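Local coordinates for protein 16S rRNA methyltransferase (Streptomyces sp. DSM 40477, PDB 3MQ2) that methylates the N1 position of adenine 1408 in 16S rRNA, using S-adenosyl-L-methionine, and so confers resistance to aminoglycosides such as kanamycin, neomycin and apramycin, at residues 32-37 / 109-114; 102-107 / 124-129; 113-116 / 122-125. All coordinates share one frame; numbering follows the deposited sequence.

Interaction 1: residues 32-37 / 109-114; sequences LDVGTG and GSLLRG. With SAH (S-adenosyl-L-homocysteine), chain C.
V34 and L111 meet where strand 29-34 of the Rossmann-like methyltransferase sheet ends near helix 109-116, beneath the adenine of S-adenosyl-L-homocysteine. The tight part is small and apolar. CD2 of L111 lies 3.7 Å from the carbonyl O of V34 and 4.0 Å from V34 CG1, the two side chains slanting across each other. With its CG anti to the backbone N (chi1 -179°), L111 sends both methyls toward the strand end, and CD2 also comes to 4.1 Å from CA of G35. This close approach to the bare CA of G35 occurs where a positive phi (77°) turns the chain into the glycine-rich loop.

Nearer its root, the same leucine sets CB over the face of the adenine, 3.4 Å from N7. The side toward G109 and S110 is more open, both being partly exposed, and neither touches segment 32-37. S110 nevertheless takes a hydrogen bond on OG from N6 of the ligand at 2.8 Å, with an N-H...O angle of 146°, and its hydroxyl is also hydrogen-bonded to E91.

At the far end of the ligand, G35 O accepts a 2.9 Å bond from the amino N. The loop just past the strand therefore reads the amino acid part through a backbone carbonyl, while the helix recognises adenine through a hydroxyl and an aliphatic surface.

Interaction 2: residues 102-107 / 124-129; sequences LHVLMP and RGMAAV. With SAH (S-adenosyl-L-homocysteine), chain C.
A parallel strand and a helix packed on one face of the central sheet, as in Rossmann-like methyltransferases, supply this contact: strand 99-105 carries L102 and V104, and helix 121-128 lays M126 over them. Two residues apart on the strand, L102 and V104 both direct their side chains at the helix. CD2 of L102 approaches the base of the methionine, 4.1 Å from M126 CB, whereas CG2 of V104 reaches further along it, 4.0 Å from M126 SD. Both side chains run roughly at right angles to the methionine, which therefore spans the two strand residues. M126 is extended through chi2 (-172°), which carries its sulfur away from the helix to V104; the bend at chi3 (-71°) then turns the terminal methyl aside. W176 of strand 176-184 packs against both L102 and M126, and L93 also covers the methionine.

H103, between the two, belongs to another environment, with hydrogen bonds to H41 and E101. Beyond V104 the strand runs into the ligand pocket. There the carbonyl O of L105 accepts a hydrogen bond of 2.8 Å from the amino N of S-adenosyl-L-homocysteine, and CG of M106 comes to 3.6 Å from the carboxylate oxygen OXT.

The chemistry is thus divided along one short segment: its first half meets the helix through dispersion contacts between buried aliphatic groups and a thioether, without any hydrogen bond between the segments, while its C-terminal end offers a backbone carbonyl to the ligand's amino group.

Interaction 3: residues 113-116 / 122-125; sequences RGVL and MLRG
G114 and M122 bring together two consecutive helices, 109-116 and 121-128, joined by a short loop on one face of the Rossmann-like sheet. Their CA atoms lie just 5.3 Å apart. The methionine sulfur rests directly on the glycine, M122 SD being 3.9 Å from G114 CA; it sits against a bare CA, which lets the two backbones come this close. With CG anti to the backbone N (chi1 -169°) and the chain extended to SD, M122 reaches along the glycine before bending at chi3.

L123 covers the next part of the same helix. Its CG lies 3.6 Å from the carbonyl O of G114, and its CD2 packs at 4.2 Å from V115 CA, with a looser contact to V115 CG1. CB of L123 leaves its helix along the interface, and the branched end then closes on the neighbouring helix.

Further out, V115 rests on P107 and on V138 and L140 of strand 134-141, which ties the helix pair to the sheet. M122 packs against A90 and E91, its side chain about 4 Å from the bound S-adenosyl-L-homocysteine, while L123 borders A174. The backbones are held in place as well: V115 O is hydrogen-bonded to the hydroxyl of Y171, and L123 O to the indole NE1 of W176.

One water bridges the two backbones, donating to G114 O at 2.8 Å and accepting from L123 N at 2.9 Å.

The three contacts adjoin one another, joining two neighbouring strands to two successive helices beside the S-adenosyl-L-homocysteine pocket. Interactions 1 and 2, with centres 7 Å apart, are joined through strands 29-34 and 99-105, where L32 O probably accepts a hydrogen bond from H103 N at 2.8 Å; G35 O, just past strand 29-34, and L105 O, at the end of strand 99-105, both accept from the ligand's amino group. Interaction 3 lies 9 Å from interaction 1 and 7 Å from interaction 2, centre to centre, and links the helices those two use. M122 SD packs 3.7 Å from L111 CD1, beside the leucine that meets adenine, and M126 CE lies 3.9 Å from V115 CG1.

Interaction 1: residues 32-37 / 109-114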
ATOM      1  N   LEU A  32      -2.535   6.673   0.710  1.00  9.13           N
ATOM      2  CA  LEU A  32      -1.352   6.113   1.374  1.00  9.61           C
ATOM      3  C   LEU A  32      -1.007   4.753   0.786  1.00 12.08           C
ATOM      4  O   LEU A  32      -1.868   3.879   0.715  1.00 11.26           O
ATOM      5  CB  LEU A  32      -1.619   5.956   2.872  1.00  7.40           C
ATOM      6  CG  LEU A  32      -0.519   5.272   3.686  1.00  6.00           C
ATOM      7  CD1 LEU A  32       0.748   6.123   3.686  1.00 10.57           C
ATOM      8  CD2 LEU A  32      -0.980   5.035   5.113  1.00  9.25           C
ATOM      9  N   ASP A  33       0.248   4.574   0.371  1.00  8.60           N
ATOM     10  CA  ASP A  33       0.723   3.272  -0.095  1.00  7.28           C
ATOM     11  C   ASP A  33       1.646   2.695   0.979  1.00  8.14           C
ATOM     12  O   ASP A  33       2.669   3.294   1.298  1.00 10.02           O
ATOM     13  CB  ASP A  33       1.482   3.409  -1.422  1.00  7.44           C
ATOM     14  CG  ASP A  33       1.761   2.065  -2.087  1.00 12.24           C
ATOM     15  OD1 ASP A  33       0.982   1.119  -1.860  1.00 14.35           O
ATOM     16  OD2 ASP A  33       2.749   1.947  -2.846  1.00 11.16           O
ATOM     17  N   VAL A  34       1.279   1.544   1.532  1.00  7.86           N
ATOM     18  CA  VAL A  34       2.037   0.914   2.610  1.00  7.06           C
ATOM     19  C   VAL A  34       2.906  -0.215   2.066  1.00  7.67           C
ATOM     20  O   VAL A  34       2.402  -1.142   1.437  1.00  9.96           O
ATOM     21  CB  VAL A  34       1.083   0.363   3.699  1.00  8.90           C
ATOM     22  CG1 VAL A  34       1.874  -0.360   4.796  1.00  9.56           C
ATOM     23  CG2 VAL A  34       0.227   1.502   4.271  1.00 12.59           C
ATOM     24  N   GLY A  35       4.217  -0.144   2.302  1.00  8.06           N
ATOM     25  CA  GLY A  35       5.131  -1.125   1.745  1.00  7.81           C
ATOM     26  C   GLY A  35       5.395  -0.873   0.274  1.00 11.05           C
ATOM     27  O   GLY A  35       5.277  -1.774  -0.551  1.00  9.73           O
ATOM     28  N   THR A  36       5.787   0.354  -0.047  1.00  7.66           N
ATOM     29  CA  THR A  36       5.814   0.825  -1.432  1.00 10.29           C
ATOM     30  C   THR A  36       7.027   0.342  -2.239  1.00  9.72           C
ATOM     31  O   THR A  36       7.047   0.448  -3.482  1.00 11.76           O
ATOM     32  CB  THR A  36       5.729   2.361  -1.461  1.00 11.81           C
ATOM     33  OG1 THR A  36       5.295   2.815  -2.751  1.00 11.40           O
ATOM     34  CG2 THR A  36       7.083   2.979  -1.110  1.00 13.03           C
ATOM     35  N   GLY A  37       8.043  -0.179  -1.556  1.00 10.22           N
ATOM     36  CA  GLY A  37       9.191  -0.733  -2.264  1.00  9.70           C
ATOM     37  C   GLY A  37       9.924   0.360  -3.018  1.00 12.80           C
ATOM     38  O   GLY A  37      10.271   1.384  -2.429  1.00 12.47           O
ATOM     39  N   GLY A 109       6.398 -10.773   3.991  1.00  8.37           N
ATOM     40  CA  GLY A 109       6.890 -10.578   5.345  1.00 13.15           C
ATOM     41  C   GLY A 109       5.759 -10.277   6.306  1.00 11.96           C
ATOM     42  O   GLY A 109       4.644 -10.764   6.136  1.00  9.35           O
ATOM     43  N   SER A 110       6.037  -9.458   7.313  1.00 12.98           N
ATOM     44  CA  SER A 110       5.066  -9.240   8.379  1.00 13.49           C
ATOM     45  C   SER A 110       3.847  -8.471   7.886  1.00 10.92           C
ATOM     46  O   SER A 110       2.764  -8.617   8.442  1.00 12.76           O
ATOM     47  CB  SER A 110       5.717  -8.507   9.561  1.00 12.62           C
ATOM     48  OG  SER A 110       6.091  -7.186   9.202  1.00 13.64           O
ATOM     49  N   LEU A 111       4.019  -7.668   6.841  1.00 10.72           N
ATOM     50  CA  LEU A 111       2.890  -6.940   6.264  1.00 10.49           C
ATOM     51  C   LEU A 111       1.896  -7.921   5.634  1.00 11.69           C
ATOM     52  O   LEU A 111       0.683  -7.731   5.712  1.00 10.70           O
ATOM     53  CB  LEU A 111       3.367  -5.916   5.232  1.00 10.36           C
ATOM     54  CG  LEU A 111       2.292  -5.053   4.556  1.00 12.41           C
ATOM     55  CD1 LEU A 111       1.421  -4.372   5.589  1.00 15.03           C
ATOM     56  CD2 LEU A 111       2.938  -4.023   3.629  1.00 16.56           C
ATOM     57  N   LEU A 112       2.415  -8.974   5.014  1.00  9.34           N
ATOM     58  CA  LEU A 112       1.532  -9.976   4.421  1.00  8.70           C
ATOM     59  C   LEU A 112       0.834 -10.736   5.541  1.00 12.70           C
ATOM     60  O   LEU A 112      -0.373 -10.945   5.509  1.00 11.51           O
ATOM     61  CB  LEU A 112       2.328 -10.929   3.514  1.00 10.82           C
ATOM     62  CG  LEU A 112       1.594 -12.197   3.044  1.00  8.64           C
ATOM     63  CD1 LEU A 112       0.289 -11.838   2.345  1.00 11.09           C
ATOM     64  CD2 LEU A 112       2.498 -13.015   2.133  1.00 12.43           C
ATOM     65  N   ARG A 113       1.594 -11.146   6.550  1.00 12.69           N
ATOM     66  CA  ARG A 113       0.982 -11.841   7.667  1.00 14.51           C
ATOM     67  C   ARG A 113      -0.141 -10.975   8.235  1.00 16.09           C
ATOM     68  O   ARG A 113      -1.232 -11.464   8.555  1.00 16.81           O
ATOM     69  CB  ARG A 113       2.033 -12.160   8.733  1.00 16.61           C
ATOM     70  CG  ARG A 113       1.519 -13.051   9.847  1.00 18.64           C
ATOM     71  CD  ARG A 113       2.643 -13.484  10.783  1.00 30.11           C
ATOM     72  NE  ARG A 113       3.079 -12.406  11.670  1.00 39.51           N
ATOM     73  CZ  ARG A 113       4.202 -11.715  11.510  1.00 44.95           C
ATOM     74  NH1 ARG A 113       5.013 -11.984  10.494  1.00 52.80           N
ATOM     75  NH2 ARG A 113       4.518 -10.753  12.367  1.00 41.96           N
ATOM     76  N   GLY A 114       0.121  -9.674   8.317  1.00 12.86           N
ATOM     77  CA  GLY A 114      -0.845  -8.728   8.849  1.00 13.81           C
ATOM     78  C   GLY A 114      -2.136  -8.653   8.050  1.00 14.71           C
ATOM     79  O   GLY A 114      -3.233  -8.639   8.624  1.00 13.23           O
TER
HETATM   80  N   SAH C 216       4.199  -2.495  -3.178  0.62  5.86           N
HETATM   81  CA  SAH C 216       5.503  -2.478  -3.819  0.62 13.22           C
HETATM   82  CB  SAH C 216       6.504  -3.348  -3.060  0.62  9.82           C
HETATM   83  CG  SAH C 216       5.959  -4.706  -2.633  0.62 13.11           C
HETATM   84  SD  SAH C 216       7.285  -5.810  -2.085  0.62 17.41           S
HETATM   85  C   SAH C 216       5.363  -2.962  -5.249  0.62 21.89           C
HETATM   86  O   SAH C 216       6.317  -2.930  -6.026  0.62 22.72           O
HETATM   87  OXT SAH C 216       4.281  -3.400  -5.640  0.62 14.06           O
HETATM   88  C5' SAH C 216       6.642  -5.629  -0.402  0.62 13.49           C
HETATM   89  C4' SAH C 216       7.243  -4.422   0.309  0.62  9.21           C
HETATM   90  O4' SAH C 216       6.683  -4.325   1.602  0.62 13.42           O
HETATM   91  C3' SAH C 216       8.756  -4.531   0.506  0.62 12.13           C
HETATM   92  O3' SAH C 216       9.368  -3.357   0.030  0.62 13.20           O
HETATM   93  C2' SAH C 216       8.985  -4.602   1.999  0.62 12.97           C
HETATM   94  O2' SAH C 216      10.110  -3.833   2.385  0.62 14.44           O
HETATM   95  C1' SAH C 216       7.699  -4.003   2.532  0.62 10.71           C
HETATM   96  N9  SAH C 216       7.304  -4.494   3.858  0.62 15.81           N
HETATM   97  C8  SAH C 216       7.177  -5.784   4.302  0.62 11.25           C
HETATM   98  N7  SAH C 216       6.767  -5.742   5.601  0.62 16.73           N
HETATM   99  C5  SAH C 216       6.632  -4.440   5.963  0.62 12.80           C
HETATM  100  C6  SAH C 216       6.250  -3.819   7.143  0.62 12.30           C
HETATM  101  N6  SAH C 216       5.918  -4.536   8.214  0.62 11.46           N
HETATM  102  N1  SAH C 216       6.208  -2.445   7.189  0.62 13.59           N
HETATM  103  C2  SAH C 216       6.542  -1.686   6.087  0.62 14.33           C
HETATM  104  N3  SAH C 216       6.931  -2.299   4.918  0.62 11.22           N
HETATM  105  C4  SAH C 216       6.962  -3.653   4.872  0.62 13.81           C

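Interaction 2: residues 102-107 / 124-129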
ATOM      1  N   LEU A 102      -6.281   3.728   0.873  1.00  8.49           N
ATOM      2  CA  LEU A 102      -5.140   2.968   1.361  1.00  8.40           C
ATOM      3  C   LEU A 102      -4.822   1.823   0.398  1.00 10.11           C
ATOM      4  O   LEU A 102      -5.714   1.055   0.033  1.00 10.21           O
ATOM      5  CB  LEU A 102      -5.471   2.395   2.732  1.00 10.94           C
ATOM      6  CG  LEU A 102      -4.428   1.469   3.341  1.00 16.36           C
ATOM      7  CD1 LEU A 102      -3.237   2.298   3.792  1.00 21.23           C
ATOM      8  CD2 LEU A 102      -5.036   0.724   4.518  1.00 21.82           C
ATOM      9  N   HIS A 103      -3.558   1.725  -0.021  1.00  6.82           N
ATOM     10  CA  HIS A 103      -3.109   0.635  -0.891  1.00  8.17           C
ATOM     11  C   HIS A 103      -2.072  -0.219  -0.186  1.00 10.46           C
ATOM     12  O   HIS A 103      -1.176   0.298   0.477  1.00 10.86           O
ATOM     13  CB  HIS A 103      -2.482   1.175  -2.183  1.00 10.79           C
ATOM     14  CG  HIS A 103      -3.418   1.959  -3.041  1.00 10.57           C
ATOM     15  ND1 HIS A 103      -3.014   2.563  -4.215  1.00 14.60           N
ATOM     16  CD2 HIS A 103      -4.731   2.259  -2.898  1.00 15.43           C
ATOM     17  CE1 HIS A 103      -4.038   3.189  -4.760  1.00 17.02           C
ATOM     18  NE2 HIS A 103      -5.096   3.018  -3.982  1.00 19.05           N
ATOM     19  N   VAL A 104      -2.203  -1.533  -0.330  1.00  7.56           N
ATOM     20  CA  VAL A 104      -1.155  -2.455   0.099  1.00  5.96           C
ATOM     21  C   VAL A 104      -0.946  -3.416  -1.054  1.00  9.64           C
ATOM     22  O   VAL A 104      -1.783  -4.295  -1.290  1.00 10.62           O
ATOM     23  CB  VAL A 104      -1.559  -3.267   1.340  1.00  7.51           C
ATOM     24  CG1 VAL A 104      -0.402  -4.224   1.749  1.00 11.61           C
ATOM     25  CG2 VAL A 104      -1.911  -2.337   2.502  1.00 10.59           C
ATOM     26  N   LEU A 105       0.149  -3.251  -1.789  1.00  6.31           N
ATOM     27  CA  LEU A 105       0.303  -3.992  -3.043  1.00  7.70           C
ATOM     28  C   LEU A 105       1.421  -5.020  -2.961  1.00  9.40           C
ATOM     29  O   LEU A 105       2.550  -4.689  -2.644  1.00  9.09           O
ATOM     30  CB  LEU A 105       0.561  -3.036  -4.212  1.00  6.85           C
ATOM     31  CG  LEU A 105      -0.414  -1.873  -4.405  1.00 10.28           C
ATOM     32  CD1 LEU A 105      -0.089  -1.141  -5.701  1.00 12.02           C
ATOM     33  CD2 LEU A 105      -1.847  -2.367  -4.425  1.00 13.28           C
ATOM     34  N   MET A 106       1.094  -6.272  -3.257  1.00  6.60           N
ATOM     35  CA  MET A 106       2.081  -7.360  -3.262  1.00  9.51           C
ATOM     36  C   MET A 106       2.884  -7.475  -1.973  1.00  8.41           C
ATOM     37  O   MET A 106       4.107  -7.582  -2.025  1.00 10.38           O
ATOM     38  CB  MET A 106       3.068  -7.195  -4.431  1.00 16.65           C
ATOM     39  CG  MET A 106       2.482  -6.560  -5.659  1.00 21.51           C
ATOM     40  SD  MET A 106       1.245  -7.661  -6.346  1.00 25.28           S
ATOM     41  CE  MET A 106       2.318  -8.918  -7.035  1.00 29.52           C
ATOM     42  N   PRO A 107       2.210  -7.490  -0.812  1.00  6.18           N
ATOM     43  CA  PRO A 107       2.973  -7.536   0.436  1.00  8.96           C
ATOM     44  C   PRO A 107       3.675  -8.873   0.636  1.00 11.33           C
ATOM     45  O   PRO A 107       3.227  -9.908   0.130  1.00 10.41           O
ATOM     46  CB  PRO A 107       1.892  -7.348   1.505  1.00  9.53           C
ATOM     47  CG  PRO A 107       0.663  -7.949   0.873  1.00  9.61           C
ATOM     48  CD  PRO A 107       0.754  -7.507  -0.567  1.00  7.60           C
ATOM     49  N   ARG A 124      -5.785  -3.066  12.245  1.00 12.19           N
ATOM     50  CA  ARG A 124      -6.297  -1.978  13.077  1.00 12.71           C
ATOM     51  C   ARG A 124      -5.384  -0.764  13.066  1.00 12.18           C
ATOM     52  O   ARG A 124      -5.859   0.373  13.101  1.00 12.15           O
ATOM     53  CB  ARG A 124      -6.524  -2.456  14.515  1.00 11.80           C
ATOM     54  CG  ARG A 124      -7.730  -3.367  14.649  1.00 12.62           C
ATOM     55  CD  ARG A 124      -8.008  -3.723  16.109  1.00 20.99           C
ATOM     56  NE  ARG A 124      -9.182  -4.583  16.231  1.00 18.87           N
ATOM     57  CZ  ARG A 124      -9.338  -5.519  17.161  1.00 26.26           C
ATOM     58  NH1 ARG A 124      -8.397  -5.713  18.076  1.00 25.78           N
ATOM     59  NH2 ARG A 124     -10.443  -6.255  17.183  1.00 31.31           N
ATOM     60  N   GLY A 125      -4.075  -0.999  13.029  1.00 11.13           N
ATOM     61  CA  GLY A 125      -3.122   0.097  13.003  1.00 14.36           C
ATOM     62  C   GLY A 125      -3.218   0.875  11.702  1.00 11.94           C
ATOM     63  O   GLY A 125      -3.073   2.099  11.685  1.00 12.54           O
ATOM     64  N   MET A 126      -3.449   0.159  10.602  1.00 12.47           N
ATOM     65  CA  MET A 126      -3.596   0.809   9.311  1.00  9.51           C
ATOM     66  C   MET A 126      -4.929   1.547   9.250  1.00 13.19           C
ATOM     67  O   MET A 126      -5.001   2.665   8.735  1.00 12.52           O
ATOM     68  CB  MET A 126      -3.452  -0.203   8.169  1.00  7.04           C
ATOM     69  CG  MET A 126      -1.986  -0.568   7.908  1.00 10.49           C
ATOM     70  SD  MET A 126      -1.751  -1.576   6.422  1.00 16.55           S
ATOM     71  CE  MET A 126      -2.469  -3.116   6.994  1.00 13.25           C
ATOM     72  N   ALA A 127      -5.973   0.935   9.797  1.00 10.91           N
ATOM     73  CA  ALA A 127      -7.274   1.591   9.830  1.00 10.95           C
ATOM     74  C   ALA A 127      -7.189   2.878  10.651  1.00 13.56           C
ATOM     75  O   ALA A 127      -7.895   3.840  10.377  1.00 12.23           O
ATOM     76  CB  ALA A 127      -8.351   0.659  10.393  1.00 10.27           C
ATOM     77  N   ALA A 128      -6.313   2.895  11.654  1.00 11.80           N
ATOM     78  CA  ALA A 128      -6.188   4.060  12.532  1.00 12.84           C
ATOM     79  C   ALA A 128      -5.868   5.356  11.786  1.00 14.40           C
ATOM     80  O   ALA A 128      -6.332   6.435  12.172  1.00 15.18           O
ATOM     81  CB  ALA A 128      -5.122   3.812  13.600  1.00 12.71           C
ATOM     82  N   VAL A 129      -5.059   5.256  10.735  1.00  9.49           N
ATOM     83  CA  VAL A 129      -4.633   6.450  10.005  1.00  8.12           C
ATOM     84  C   VAL A 129      -5.651   6.871   8.953  1.00  8.08           C
ATOM     85  O   VAL A 129      -5.495   7.911   8.310  1.00  9.66           O
ATOM     86  CB  VAL A 129      -3.242   6.279   9.334  1.00  9.10           C
ATOM     87  CG1 VAL A 129      -2.199   5.880  10.368  1.00 10.80           C
ATOM     88  CG2 VAL A 129      -3.299   5.268   8.196  1.00 10.91           C
TER
HETATM   89  N   SAH C 216       4.199  -2.495  -3.178  0.62  5.86           N
HETATM   90  CA  SAH C 216       5.503  -2.478  -3.819  0.62 13.22           C
HETATM   91  CB  SAH C 216       6.504  -3.348  -3.060  0.62  9.82           C
HETATM   92  CG  SAH C 216       5.959  -4.706  -2.633  0.62 13.11           C
HETATM   93  SD  SAH C 216       7.285  -5.810  -2.085  0.62 17.41           S
HETATM   94  C   SAH C 216       5.363  -2.962  -5.249  0.62 21.89           C
HETATM   95  O   SAH C 216       6.317  -2.930  -6.026  0.62 22.72           O
HETATM   96  OXT SAH C 216       4.281  -3.400  -5.640  0.62 14.06           O
HETATM   97  C5' SAH C 216       6.642  -5.629  -0.402  0.62 13.49           C
HETATM   98  C4' SAH C 216       7.243  -4.422   0.309  0.62  9.21           C
HETATM   99  O4' SAH C 216       6.683  -4.325   1.602  0.62 13.42           O
HETATM  100  C3' SAH C 216       8.756  -4.531   0.506  0.62 12.13           C
HETATM  101  O3' SAH C 216       9.368  -3.357   0.030  0.62 13.20           O
HETATM  102  C2' SAH C 216       8.985  -4.602   1.999  0.62 12.97           C
HETATM  103  O2' SAH C 216      10.110  -3.833   2.385  0.62 14.44           O
HETATM  104  C1' SAH C 216       7.699  -4.003   2.532  0.62 10.71           C
HETATM  105  N9  SAH C 216       7.304  -4.494   3.858  0.62 15.81           N
HETATM  106  C8  SAH C 216       7.177  -5.784   4.302  0.62 11.25           C
HETATM  107  N7  SAH C 216       6.767  -5.742   5.601  0.62 16.73           N
HETATM  108  C5  SAH C 216       6.632  -4.440   5.963  0.62 12.80           C
HETATM  109  C6  SAH C 216       6.250  -3.819   7.143  0.62 12.30           C
HETATM  110  N6  SAH C 216       5.918  -4.536   8.214  0.62 11.46           N
HETATM  111  N1  SAH C 216       6.208  -2.445   7.189  0.62 13.59           N
HETATM  112  C2  SAH C 216       6.542  -1.686   6.087  0.62 14.33           C
HETATM  113  N3  SAH C 216       6.931  -2.299   4.918  0.62 11.22           N
HETATM  114  C4  SAH C 216       6.962  -3.653   4.872  0.62 13.81           C

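Interaction 3: residues 113-116 / 122-125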
ATOM      1  N   ARG A 113       1.594 -11.146   6.550  1.00 12.69           N
ATOM      2  CA  ARG A 113       0.982 -11.841   7.667  1.00 14.51           C
ATOM      3  C   ARG A 113      -0.141 -10.975   8.235  1.00 16.09           C
ATOM      4  O   ARG A 113      -1.232 -11.464   8.555  1.00 16.81           O
ATOM      5  CB  ARG A 113       2.033 -12.160   8.733  1.00 16.61           C
ATOM      6  CG  ARG A 113       1.519 -13.051   9.847  1.00 18.64           C
ATOM      7  CD  ARG A 113       2.643 -13.484  10.783  1.00 30.11           C
ATOM      8  NE  ARG A 113       3.079 -12.406  11.670  1.00 39.51           N
ATOM      9  CZ  ARG A 113       4.202 -11.715  11.510  1.00 44.95           C
ATOM     10  NH1 ARG A 113       5.013 -11.984  10.494  1.00 52.80           N
ATOM     11  NH2 ARG A 113       4.518 -10.753  12.367  1.00 41.96           N
ATOM     12  N   GLY A 114       0.121  -9.674   8.317  1.00 12.86           N
ATOM     13  CA  GLY A 114      -0.845  -8.728   8.849  1.00 13.81           C
ATOM     14  C   GLY A 114      -2.136  -8.653   8.050  1.00 14.71           C
ATOM     15  O   GLY A 114      -3.233  -8.639   8.624  1.00 13.23           O
ATOM     16  N   VAL A 115      -2.023  -8.600   6.724  1.00 11.40           N
ATOM     17  CA  VAL A 115      -3.222  -8.470   5.898  1.00 11.18           C
ATOM     18  C   VAL A 115      -3.999  -9.769   5.717  1.00 11.73           C
ATOM     19  O   VAL A 115      -5.072  -9.762   5.117  1.00 17.98           O
ATOM     20  CB  VAL A 115      -2.966  -7.774   4.541  1.00 13.44           C
ATOM     21  CG1 VAL A 115      -2.444  -6.364   4.779  1.00 14.00           C
ATOM     22  CG2 VAL A 115      -2.022  -8.590   3.661  1.00 13.11           C
ATOM     23  N   LEU A 116      -3.478 -10.872   6.256  1.00 12.92           N
ATOM     24  CA  LEU A 116      -4.260 -12.109   6.333  1.00 14.75           C
ATOM     25  C   LEU A 116      -5.152 -12.106   7.573  1.00 14.53           C
ATOM     26  O   LEU A 116      -6.105 -12.882   7.672  1.00 17.00           O
ATOM     27  CB  LEU A 116      -3.360 -13.347   6.314  1.00 15.06           C
ATOM     28  CG  LEU A 116      -2.606 -13.518   4.990  1.00 17.33           C
ATOM     29  CD1 LEU A 116      -1.689 -14.734   5.016  1.00 20.39           C
ATOM     30  CD2 LEU A 116      -3.575 -13.593   3.824  1.00 16.62           C
ATOM     31  N   MET A 122      -2.352  -5.409  13.102  1.00 13.63           N
ATOM     32  CA  MET A 122      -1.808  -4.604  12.015  1.00 12.55           C
ATOM     33  C   MET A 122      -2.907  -3.932  11.200  1.00 11.48           C
ATOM     34  O   MET A 122      -2.784  -2.764  10.839  1.00 13.03           O
ATOM     35  CB  MET A 122      -0.893  -5.401  11.100  1.00 10.40           C
ATOM     36  CG  MET A 122      -0.142  -4.480  10.139  1.00 15.82           C
ATOM     37  SD  MET A 122       1.046  -5.354   9.125  1.00 19.67           S
ATOM     38  CE  MET A 122       2.362  -5.608  10.289  1.00 13.93           C
ATOM     39  N   LEU A 123      -3.965  -4.674  10.888  1.00 10.05           N
ATOM     40  CA  LEU A 123      -5.098  -4.091  10.157  1.00 11.02           C
ATOM     41  C   LEU A 123      -5.687  -2.914  10.930  1.00 12.11           C
ATOM     42  O   LEU A 123      -6.039  -1.880  10.356  1.00 10.51           O
ATOM     43  CB  LEU A 123      -6.176  -5.144   9.878  1.00 12.01           C
ATOM     44  CG  LEU A 123      -5.802  -6.175   8.812  1.00 12.45           C
ATOM     45  CD1 LEU A 123      -6.765  -7.368   8.827  1.00 14.04           C
ATOM     46  CD2 LEU A 123      -5.804  -5.490   7.453  1.00 10.77           C
ATOM     47  N   ARG A 124      -5.785  -3.066  12.245  1.00 12.19           N
ATOM     48  CA  ARG A 124      -6.297  -1.978  13.077  1.00 12.71           C
ATOM     49  C   ARG A 124      -5.384  -0.764  13.066  1.00 12.18           C
ATOM     50  O   ARG A 124      -5.859   0.373  13.101  1.00 12.15           O
ATOM     51  CB  ARG A 124      -6.524  -2.456  14.515  1.00 11.80           C
ATOM     52  CG  ARG A 124      -7.730  -3.367  14.649  1.00 12.62           C
ATOM     53  CD  ARG A 124      -8.008  -3.723  16.109  1.00 20.99           C
ATOM     54  NE  ARG A 124      -9.182  -4.583  16.231  1.00 18.87           N
ATOM     55  CZ  ARG A 124      -9.338  -5.519  17.161  1.00 26.26           C
ATOM     56  NH1 ARG A 124      -8.397  -5.713  18.076  1.00 25.78           N
ATOM     57  NH2 ARG A 124     -10.443  -6.255  17.183  1.00 31.31           N
ATOM     58  N   GLY A 125      -4.075  -0.999  13.029  1.00 11.13           N
ATOM     59  CA  GLY A 125      -3.122   0.097  13.003  1.00 14.36           C
ATOM     60  C   GLY A 125      -3.218   0.875  11.702  1.00 11.94           C
ATOM     61  O   GLY A 125      -3.073   2.099  11.685  1.00 12.54           O
TER
HETATM   62  O   HOH W   1      -3.739  -7.526  11.166  1.00 14.41           O